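Side-chain contacts in probable dehydrogenase (Bordetella bronchiseptica, PDB 3MOI), which is a putative oxidoreductase of the Gfo/Idh/MocA family that probably works with a nicotinamide dinucleotide held by its Rossmann fold: residues A[35-38]-A[39-42]; A[77-80]-A[81-85]; A[122-125]-A[126-129]. All coordinates share one frame; numbering follows the deposited sequence.

The three contacts illustrate how one principle, a side chain reaching back to the backbone a few residues earlier, adapts to its surroundings. Contact 1 lies at the surface, where a strand of the Rossmann sheet hands over to a helix, and uses arginine-to-carbonyl bonds beside exposed carboxylates. Contact 2 belongs to the same Rossmann domain but runs within one helix, half buried, with Val81 on the sheet and a glutamine turned to a neighbouring helix. Contact 3 is buried near the middle of the chain, where short turns carry serines, a histidine and a weak salt bridge. The centres of contacts 1 and 2 are about 20 Å apart, and none of the three touches another.

Contact 1: A[35-38]-A[39-42]; sequences DPNE and DVRE
Arg41 folds back from the first turn of its helix onto Asp35, Pro36 and Glu38, a compact example of a side chain tying a helix to the loop that leads into it. Its CB lies 3.2 Å from Asn37 O. With CG anti to the backbone N (chi1 -177°) and a bend at chi3 (-41°), the chain brings its tip to the loop. CD passes 4.1 Å from Asp35 O, and NE then gives that oxygen a weak hydrogen bond of 3.1 Å. CZ reaches Glu38 CA at 3.4 Å, this carbon sitting over one face of the guanidinium and displaced toward its rim. NH2 makes a second weak bond, 3.0 Å to Pro36 O, which lies at the edge of the group and near its plane. Two successive carbonyls thus limit how the guanidinium can turn, although neither bond is straight.

Two further bonds shape the same turn. Asn37 occupies the N-cap position and its O accepts a nearly linear bond from Arg41 N. Before it, Asp35 OD2 takes the N-H of Asn37 at 2.9 Å on the anti side of the carboxylate, forming an Asx turn. On the exposed side, Glu38 and Glu42 run alongside each other with OE2 of the first 4.0 Å from OE1 of the second, a like-charged pair that probably costs some stability.

The turn links strand 28-34 of the parallel sheet to helix 38-48. Asp35 OD1 accepts from the backbone N of Leu10, within the glycine-rich loop after strand 3-8, and Val40 touches Leu10 too. Arg41 packs on Ala54, just beyond edge strand 52-53, while Asp39 forms a salt bridge further along its own helix with Arg43.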
ATOM      1  N   ASP A  35     -33.753 -14.397 -18.907  1.00 41.81           N
ATOM      2  CA  ASP A  35     -33.510 -14.706 -17.495  1.00 41.98           C
ATOM      3  C   ASP A  35     -34.451 -15.842 -17.159  1.00 42.35           C
ATOM      4  O   ASP A  35     -35.549 -15.897 -17.703  1.00 43.15           O
ATOM      5  CB  ASP A  35     -33.840 -13.540 -16.582  1.00 41.73           C
ATOM      6  CG  ASP A  35     -33.220 -13.702 -15.212  1.00 42.47           C
ATOM      7  OD1 ASP A  35     -32.041 -13.325 -15.103  1.00 41.95           O
ATOM      8  OD2 ASP A  35     -33.885 -14.226 -14.270  1.00 42.13           O
ATOM      9  N   PRO A  36     -34.035 -16.748 -16.280  1.00 42.86           N
ATOM     10  CA  PRO A  36     -34.874 -17.861 -15.830  1.00 42.84           C
ATOM     11  C   PRO A  36     -36.090 -17.426 -15.010  1.00 42.93           C
ATOM     12  O   PRO A  36     -37.079 -18.148 -14.952  1.00 41.19           O
ATOM     13  CB  PRO A  36     -33.953 -18.665 -14.927  1.00 42.87           C
ATOM     14  CG  PRO A  36     -32.527 -18.236 -15.342  1.00 44.89           C
ATOM     15  CD  PRO A  36     -32.664 -16.815 -15.735  1.00 43.70           C
ATOM     16  N   ASN A  37     -36.008 -16.263 -14.386  1.00 43.28           N
ATOM     17  CA  ASN A  37     -37.077 -15.811 -13.535  1.00 43.86           C
ATOM     18  C   ASN A  37     -38.183 -15.080 -14.302  1.00 44.14           C
ATOM     19  O   ASN A  37     -38.036 -13.929 -14.715  1.00 43.78           O
ATOM     20  CB  ASN A  37     -36.510 -14.915 -12.447  1.00 44.26           C
ATOM     21  CG  ASN A  37     -37.532 -14.592 -11.401  1.00 43.64           C
ATOM     22  OD1 ASN A  37     -37.296 -14.750 -10.228  1.00 44.64           O
ATOM     23  ND2 ASN A  37     -38.673 -14.168 -11.830  1.00 43.23           N
ATOM     24  N   GLU A  38     -39.303 -15.758 -14.465  1.00 44.78           N
ATOM     25  CA  GLU A  38     -40.441 -15.206 -15.185  1.00 45.62           C
ATOM     26  C   GLU A  38     -40.821 -13.835 -14.632  1.00 45.49           C
ATOM     27  O   GLU A  38     -41.044 -12.876 -15.334  1.00 45.27           O
ATOM     28  CB  GLU A  38     -41.596 -16.180 -15.076  1.00 45.67           C
ATOM     29  CG  GLU A  38     -42.867 -15.658 -15.656  1.00 49.05           C
ATOM     30  CD  GLU A  38     -43.952 -16.726 -15.749  1.00 53.30           C
ATOM     31  OE1 GLU A  38     -44.086 -17.559 -14.803  1.00 56.46           O
ATOM     32  OE2 GLU A  38     -44.669 -16.720 -16.771  1.00 53.52           O
ATOM     33  N   ASP A  39     -40.860 -13.743 -13.335  1.00 45.89           N
ATOM     34  CA  ASP A  39     -41.212 -12.496 -12.718  1.00 46.27           C
ATOM     35  C   ASP A  39     -40.363 -11.302 -13.181  1.00 45.13           C
ATOM     36  O   ASP A  39     -40.864 -10.372 -13.758  1.00 45.08           O
ATOM     37  CB  ASP A  39     -41.170 -12.667 -11.203  1.00 46.38           C
ATOM     38  CG  ASP A  39     -41.814 -11.531 -10.495  1.00 49.35           C
ATOM     39  OD1 ASP A  39     -42.945 -11.161 -10.885  1.00 51.83           O
ATOM     40  OD2 ASP A  39     -41.184 -11.008  -9.544  1.00 55.78           O
ATOM     41  N   VAL A  40     -39.071 -11.351 -12.936  1.00 44.97           N
ATOM     42  CA  VAL A  40     -38.131 -10.265 -13.301  1.00 44.71           C
ATOM     43  C   VAL A  40     -38.061  -9.928 -14.798  1.00 44.74           C
ATOM     44  O   VAL A  40     -38.005  -8.770 -15.212  1.00 44.23           O
ATOM     45  CB  VAL A  40     -36.720 -10.683 -12.866  1.00 44.62           C
ATOM     46  CG1 VAL A  40     -35.693  -9.664 -13.251  1.00 41.78           C
ATOM     47  CG2 VAL A  40     -36.740 -10.921 -11.364  1.00 45.14           C
ATOM     48  N   ARG A  41     -38.031 -10.984 -15.582  1.00 44.66           N
ATOM     49  CA  ARG A  41     -37.999 -10.917 -17.024  1.00 44.89           C
ATOM     50  C   ARG A  41     -39.128 -10.029 -17.553  1.00 45.72           C
ATOM     51  O   ARG A  41     -38.911  -9.152 -18.393  1.00 45.72           O
ATOM     52  CB  ARG A  41     -38.180 -12.347 -17.482  1.00 44.38           C
ATOM     53  CG  ARG A  41     -38.123 -12.596 -18.863  1.00 42.42           C
ATOM     54  CD  ARG A  41     -38.796 -13.925 -19.180  1.00 43.47           C
ATOM     55  NE  ARG A  41     -38.490 -14.980 -18.224  1.00 45.97           N
ATOM     56  CZ  ARG A  41     -39.123 -16.154 -18.146  1.00 45.39           C
ATOM     57  NH1 ARG A  41     -40.122 -16.475 -18.953  1.00 37.70           N
ATOM     58  NH2 ARG A  41     -38.731 -17.016 -17.215  1.00 48.67           N
ATOM     59  N   GLU A  42     -40.329 -10.263 -17.038  1.00 46.32           N
ATOM     60  CA  GLU A  42     -41.569  -9.660 -17.568  1.00 47.01           C
ATOM     61  C   GLU A  42     -41.582  -8.173 -17.233  1.00 45.75           C
ATOM     62  O   GLU A  42     -41.823  -7.316 -18.075  1.00 44.23           O
ATOM     63  CB  GLU A  42     -42.781 -10.344 -16.924  1.00 47.73           C
ATOM     64  CG  GLU A  42     -43.988 -10.487 -17.836  1.00 53.89           C
ATOM     65  CD  GLU A  42     -44.099 -11.893 -18.490  1.00 60.03           C
ATOM     66  OE1 GLU A  42     -44.402 -12.874 -17.724  1.00 63.89           O
ATOM     67  OE2 GLU A  42     -43.901 -11.989 -19.743  1.00 59.59           O
TER

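Contact 2: A[77-80]-A[81-85]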
ATOM      1  N   HIS A  77     -21.578 -19.269 -17.434  1.00 33.97           N
ATOM      2  CA  HIS A  77     -20.870 -18.503 -18.467  1.00 32.97           C
ATOM      3  C   HIS A  77     -20.327 -19.338 -19.603  1.00 32.71           C
ATOM      4  O   HIS A  77     -20.477 -18.984 -20.755  1.00 34.27           O
ATOM      5  CB  HIS A  77     -19.750 -17.724 -17.880  1.00 33.05           C
ATOM      6  CG  HIS A  77     -20.186 -16.574 -17.048  1.00 30.86           C
ATOM      7  ND1 HIS A  77     -19.302 -15.849 -16.285  1.00 29.32           N
ATOM      8  CD2 HIS A  77     -21.390 -16.002 -16.873  1.00 32.48           C
ATOM      9  CE1 HIS A  77     -19.954 -14.876 -15.673  1.00 33.10           C
ATOM     10  NE2 HIS A  77     -21.223 -14.955 -15.998  1.00 32.36           N
ATOM     11  N   CYS A  78     -19.708 -20.441 -19.301  1.00 32.41           N
ATOM     12  CA  CYS A  78     -19.156 -21.279 -20.345  1.00 32.69           C
ATOM     13  C   CYS A  78     -20.176 -21.642 -21.419  1.00 33.10           C
ATOM     14  O   CYS A  78     -19.963 -21.399 -22.634  1.00 32.47           O
ATOM     15  CB  CYS A  78     -18.567 -22.571 -19.758  1.00 32.80           C
ATOM     16  SG  CYS A  78     -17.823 -23.609 -21.013  1.00 32.73           S
ATOM     17  N   GLU A  79     -21.279 -22.240 -21.006  1.00 33.41           N
ATOM     18  CA  GLU A  79     -22.236 -22.671 -22.022  1.00 34.80           C
ATOM     19  C   GLU A  79     -22.914 -21.470 -22.687  1.00 33.20           C
ATOM     20  O   GLU A  79     -23.267 -21.535 -23.833  1.00 31.48           O
ATOM     21  CB  GLU A  79     -23.295 -23.629 -21.448  1.00 36.14           C
ATOM     22  CG  GLU A  79     -24.250 -22.952 -20.444  1.00 39.62           C
ATOM     23  CD  GLU A  79     -25.100 -23.964 -19.653  1.00 45.35           C
ATOM     24  OE1 GLU A  79     -26.304 -24.130 -20.115  1.00 46.31           O
ATOM     25  OE2 GLU A  79     -24.561 -24.565 -18.616  1.00 39.97           O
ATOM     26  N   HIS A  80     -23.078 -20.382 -21.957  1.00 32.39           N
ATOM     27  CA  HIS A  80     -23.702 -19.203 -22.563  1.00 32.81           C
ATOM     28  C   HIS A  80     -22.763 -18.645 -23.652  1.00 31.57           C
ATOM     29  O   HIS A  80     -23.179 -18.275 -24.736  1.00 31.19           O
ATOM     30  CB  HIS A  80     -24.064 -18.134 -21.501  1.00 33.47           C
ATOM     31  CG  HIS A  80     -25.358 -18.369 -20.776  1.00 33.60           C
ATOM     32  ND1 HIS A  80     -25.706 -17.660 -19.633  1.00 35.78           N
ATOM     33  CD2 HIS A  80     -26.405 -19.193 -21.046  1.00 34.15           C
ATOM     34  CE1 HIS A  80     -26.910 -18.048 -19.232  1.00 37.73           C
ATOM     35  NE2 HIS A  80     -27.356 -18.978 -20.070  1.00 37.07           N
ATOM     36  N   VAL A  81     -21.467 -18.677 -23.388  1.00 30.68           N
ATOM     37  CA  VAL A  81     -20.506 -18.175 -24.349  1.00 29.14           C
ATOM     38  C   VAL A  81     -20.392 -19.080 -25.561  1.00 30.59           C
ATOM     39  O   VAL A  81     -20.365 -18.604 -26.717  1.00 31.61           O
ATOM     40  CB  VAL A  81     -19.157 -17.924 -23.676  1.00 29.00           C
ATOM     41  CG1 VAL A  81     -18.022 -18.008 -24.691  1.00 23.78           C
ATOM     42  CG2 VAL A  81     -19.209 -16.551 -22.926  1.00 25.45           C
ATOM     43  N   VAL A  82     -20.333 -20.381 -25.338  1.00 31.07           N
ATOM     44  CA  VAL A  82     -20.344 -21.290 -26.461  1.00 31.49           C
ATOM     45  C   VAL A  82     -21.594 -21.141 -27.287  1.00 32.69           C
ATOM     46  O   VAL A  82     -21.566 -21.124 -28.502  1.00 33.78           O
ATOM     47  CB  VAL A  82     -20.214 -22.725 -25.982  1.00 32.41           C
ATOM     48  CG1 VAL A  82     -20.486 -23.708 -27.137  1.00 29.38           C
ATOM     49  CG2 VAL A  82     -18.803 -22.877 -25.338  1.00 30.10           C
ATOM     50  N   GLN A  83     -22.716 -21.019 -26.637  1.00 33.97           N
ATOM     51  CA  GLN A  83     -23.941 -20.945 -27.383  1.00 35.04           C
ATOM     52  C   GLN A  83     -23.972 -19.682 -28.247  1.00 35.14           C
ATOM     53  O   GLN A  83     -24.319 -19.752 -29.437  1.00 35.90           O
ATOM     54  CB  GLN A  83     -25.141 -20.920 -26.455  1.00 35.43           C
ATOM     55  CG  GLN A  83     -25.650 -22.219 -26.007  1.00 37.37           C
ATOM     56  CD  GLN A  83     -26.720 -22.004 -24.974  1.00 40.15           C
ATOM     57  OE1 GLN A  83     -27.869 -21.832 -25.309  1.00 47.50           O
ATOM     58  NE2 GLN A  83     -26.342 -21.954 -23.729  1.00 41.72           N
ATOM     59  N   ALA A  84     -23.620 -18.533 -27.676  1.00 34.63           N
ATOM     60  CA  ALA A  84     -23.644 -17.303 -28.481  1.00 34.31           C
ATOM     61  C   ALA A  84     -22.664 -17.389 -29.641  1.00 34.14           C
ATOM     62  O   ALA A  84     -22.993 -17.004 -30.757  1.00 32.84           O
ATOM     63  CB  ALA A  84     -23.354 -16.090 -27.646  1.00 34.04           C
ATOM     64  N   SER A  85     -21.473 -17.924 -29.374  1.00 34.39           N
ATOM     65  CA  SER A  85     -20.461 -18.056 -30.419  1.00 35.35           C
ATOM     66  C   SER A  85     -20.946 -18.866 -31.570  1.00 36.17           C
ATOM     67  O   SER A  85     -20.615 -18.551 -32.712  1.00 36.96           O
ATOM     68  CB  SER A  85     -19.258 -18.810 -29.911  1.00 35.06           C
ATOM     69  OG  SER A  85     -18.610 -18.085 -28.937  1.00 37.10           O
TER
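His80 and Gln83 lie alongside each other on the helix, their tips pointing the same way, and with Val81 they carry most of the contact. The amide NE2 of Gln83 comes to the edge of the imidazole, 3.9 Å from His80 CD2 and near the ring plane, while the two planes are turned 47° apart. What holds the amide there is a hydrogen bond of 3.1 Å from Gln83 NE2 to Glu79 O. That carbonyl also accepts the helical bond from Gln83 N at 2.9 Å, and the two donors arrive from opposite faces of its plane. CG of Gln83 stands beside its own backbone N (chi1 -85°), which lets the extended chain double back along the helix.

Val81 works on another side. Its N bonds to His77 O at 2.8 Å, and its CG2 packs 3.5 Å from the same oxygen. One turn on, Val81 O receives both N and OG of Ser85, the hydroxyl bond measuring 2.9 Å, so a buried serine is satisfied within the helix.

Val81 faces Ile70 and Val93, His80 ND1 bonds to Ser72 OG, and both His80 and Gln83 touch Leu56 of helix 56-62, Gln83 reaching Ala57 as well. Helix 77-86 is thereby set against strands 67-70 and 90-93 as the crossover helix of a beta-alpha-beta unit, the repeating element of the Rossmann fold.

Contact 3: A[122-125]-A[126-129]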
ATOM      1  N   THR A 122     -17.135  -5.473 -17.931  1.00 42.50           N
ATOM      2  CA  THR A 122     -17.151  -4.312 -16.998  1.00 42.74           C
ATOM      3  C   THR A 122     -16.208  -4.523 -15.831  1.00 42.85           C
ATOM      4  O   THR A 122     -16.622  -4.736 -14.693  1.00 43.49           O
ATOM      5  CB  THR A 122     -18.454  -3.668 -16.592  1.00 43.03           C
ATOM      6  OG1 THR A 122     -19.282  -3.357 -17.727  1.00 44.63           O
ATOM      7  CG2 THR A 122     -18.077  -2.296 -15.968  1.00 42.24           C
ATOM      8  N   SER A 123     -14.913  -4.504 -16.130  1.00 41.64           N
ATOM      9  CA  SER A 123     -14.015  -4.384 -15.061  1.00 42.37           C
ATOM     10  C   SER A 123     -13.791  -2.910 -14.711  1.00 41.85           C
ATOM     11  O   SER A 123     -14.100  -1.966 -15.479  1.00 40.32           O
ATOM     12  CB  SER A 123     -12.707  -5.153 -15.322  1.00 42.99           C
ATOM     13  OG  SER A 123     -11.852  -4.478 -16.192  1.00 43.97           O
ATOM     14  N   ARG A 124     -13.217  -2.727 -13.538  1.00 40.92           N
ATOM     15  CA  ARG A 124     -12.815  -1.400 -13.126  1.00 40.34           C
ATOM     16  C   ARG A 124     -11.665  -1.001 -14.004  1.00 39.74           C
ATOM     17  O   ARG A 124     -11.323   0.149 -14.029  1.00 39.56           O
ATOM     18  CB  ARG A 124     -12.441  -1.402 -11.665  1.00 40.77           C
ATOM     19  CG  ARG A 124     -13.639  -1.739 -10.765  1.00 43.37           C
ATOM     20  CD  ARG A 124     -14.288  -0.491 -10.228  1.00 47.99           C
ATOM     21  NE  ARG A 124     -15.283   0.057 -11.163  1.00 53.25           N
ATOM     22  CZ  ARG A 124     -16.601  -0.001 -10.973  1.00 53.56           C
ATOM     23  NH1 ARG A 124     -17.444   0.527 -11.856  1.00 53.28           N
ATOM     24  NH2 ARG A 124     -17.082  -0.584  -9.885  1.00 54.06           N
ATOM     25  N   SER A 125     -11.057  -1.929 -14.759  1.00 39.47           N
ATOM     26  CA  SER A 125     -10.064  -1.501 -15.758  1.00 39.64           C
ATOM     27  C   SER A 125     -10.665  -0.791 -16.975  1.00 38.16           C
ATOM     28  O   SER A 125      -9.965  -0.104 -17.734  1.00 38.24           O
ATOM     29  CB  SER A 125      -9.114  -2.633 -16.171  1.00 40.17           C
ATOM     30  OG  SER A 125      -9.729  -3.584 -17.004  1.00 44.59           O
ATOM     31  N   HIS A 126     -11.968  -0.918 -17.166  1.00 36.98           N
ATOM     32  CA  HIS A 126     -12.626  -0.039 -18.138  1.00 36.43           C
ATOM     33  C   HIS A 126     -12.824   1.404 -17.599  1.00 35.38           C
ATOM     34  O   HIS A 126     -13.113   2.301 -18.389  1.00 35.26           O
ATOM     35  CB  HIS A 126     -13.980  -0.604 -18.560  1.00 36.30           C
ATOM     36  CG  HIS A 126     -13.888  -1.893 -19.262  1.00 35.43           C
ATOM     37  ND1 HIS A 126     -13.588  -1.994 -20.605  1.00 36.98           N
ATOM     38  CD2 HIS A 126     -14.036  -3.158 -18.804  1.00 37.29           C
ATOM     39  CE1 HIS A 126     -13.562  -3.270 -20.945  1.00 36.00           C
ATOM     40  NE2 HIS A 126     -13.820  -3.997 -19.866  1.00 36.62           N
ATOM     41  N   ASP A 127     -12.707   1.600 -16.282  1.00 34.91           N
ATOM     42  CA  ASP A 127     -12.770   2.924 -15.710  1.00 35.37           C
ATOM     43  C   ASP A 127     -11.880   3.838 -16.512  1.00 35.46           C
ATOM     44  O   ASP A 127     -10.733   3.504 -16.744  1.00 35.85           O
ATOM     45  CB  ASP A 127     -12.286   2.981 -14.277  1.00 35.05           C
ATOM     46  CG  ASP A 127     -13.248   2.341 -13.301  1.00 37.47           C
ATOM     47  OD1 ASP A 127     -14.299   1.864 -13.775  1.00 34.35           O
ATOM     48  OD2 ASP A 127     -12.902   2.257 -12.065  1.00 41.88           O
ATOM     49  N   PRO A 128     -12.391   5.008 -16.931  1.00 35.57           N
ATOM     50  CA  PRO A 128     -11.502   5.899 -17.702  1.00 35.75           C
ATOM     51  C   PRO A 128     -10.291   6.362 -16.938  1.00 34.85           C
ATOM     52  O   PRO A 128      -9.295   6.658 -17.545  1.00 36.10           O
ATOM     53  CB  PRO A 128     -12.393   7.124 -18.036  1.00 35.84           C
ATOM     54  CG  PRO A 128     -13.794   6.622 -17.911  1.00 36.02           C
ATOM     55  CD  PRO A 128     -13.745   5.558 -16.806  1.00 35.65           C
ATOM     56  N   VAL A 129     -10.336   6.446 -15.622  1.00 34.09           N
ATOM     57  CA  VAL A 129      -9.104   6.821 -14.928  1.00 33.71           C
ATOM     58  C   VAL A 129      -7.981   5.813 -15.194  1.00 33.79           C
ATOM     59  O   VAL A 129      -6.827   6.210 -15.400  1.00 33.28           O
ATOM     60  CB  VAL A 129      -9.299   7.083 -13.428  1.00 34.06           C
ATOM     61  CG1 VAL A 129     -10.328   8.245 -13.211  1.00 32.33           C
ATOM     62  CG2 VAL A 129      -9.701   5.819 -12.696  1.00 33.40           C
TER
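His126 N gives Ser123 O a hydrogen bond of 2.9 Å, the first of two successive bonds that bridge three residues. The second joins Asp127 N to Arg124 O at 3.0 Å. In both, the donor stands well above the carbonyl plane, and both close turns of the i to i+3 kind, in keeping with the 3-10 segment that begins at Arg124.

The side chains use the same turns. The imidazole of His126 doubles back so that CD2 comes 3.1 Å from Ser123 N, which lies at the ring edge near its plane, and NE2 makes a weak bond to Val120 O. Across the turn, CG of Asp127 stands beside its own backbone N (chi1 -72°), bringing the carboxylate to NE of Arg124, whose chain is bent at chi2 and chi3. NE of Arg124 and OD2 of Asp127 are 3.4 Å apart in a weak bond. OD1 comes to the guanidinium edge in a salt bridge, also weak, though its exact place is less certain; the two planes stand 34° apart. The arginine has a second acidic partner, since NH2 reaches Glu247 in a further salt bridge. Asp127 holds the N-cap position of the coming helix, but its side chain makes no capping bond.

The segment carries the chain from edge strand 118-120 of the Rossmann sheet into helix 128-139. Helix 340-352 packs against Thr122 and His126, with Thr122 OG1 bonded to Thr344 OG1, while helix 179-190 brings His181 to Arg124 and Asp184 to both Ser123 and Ser125.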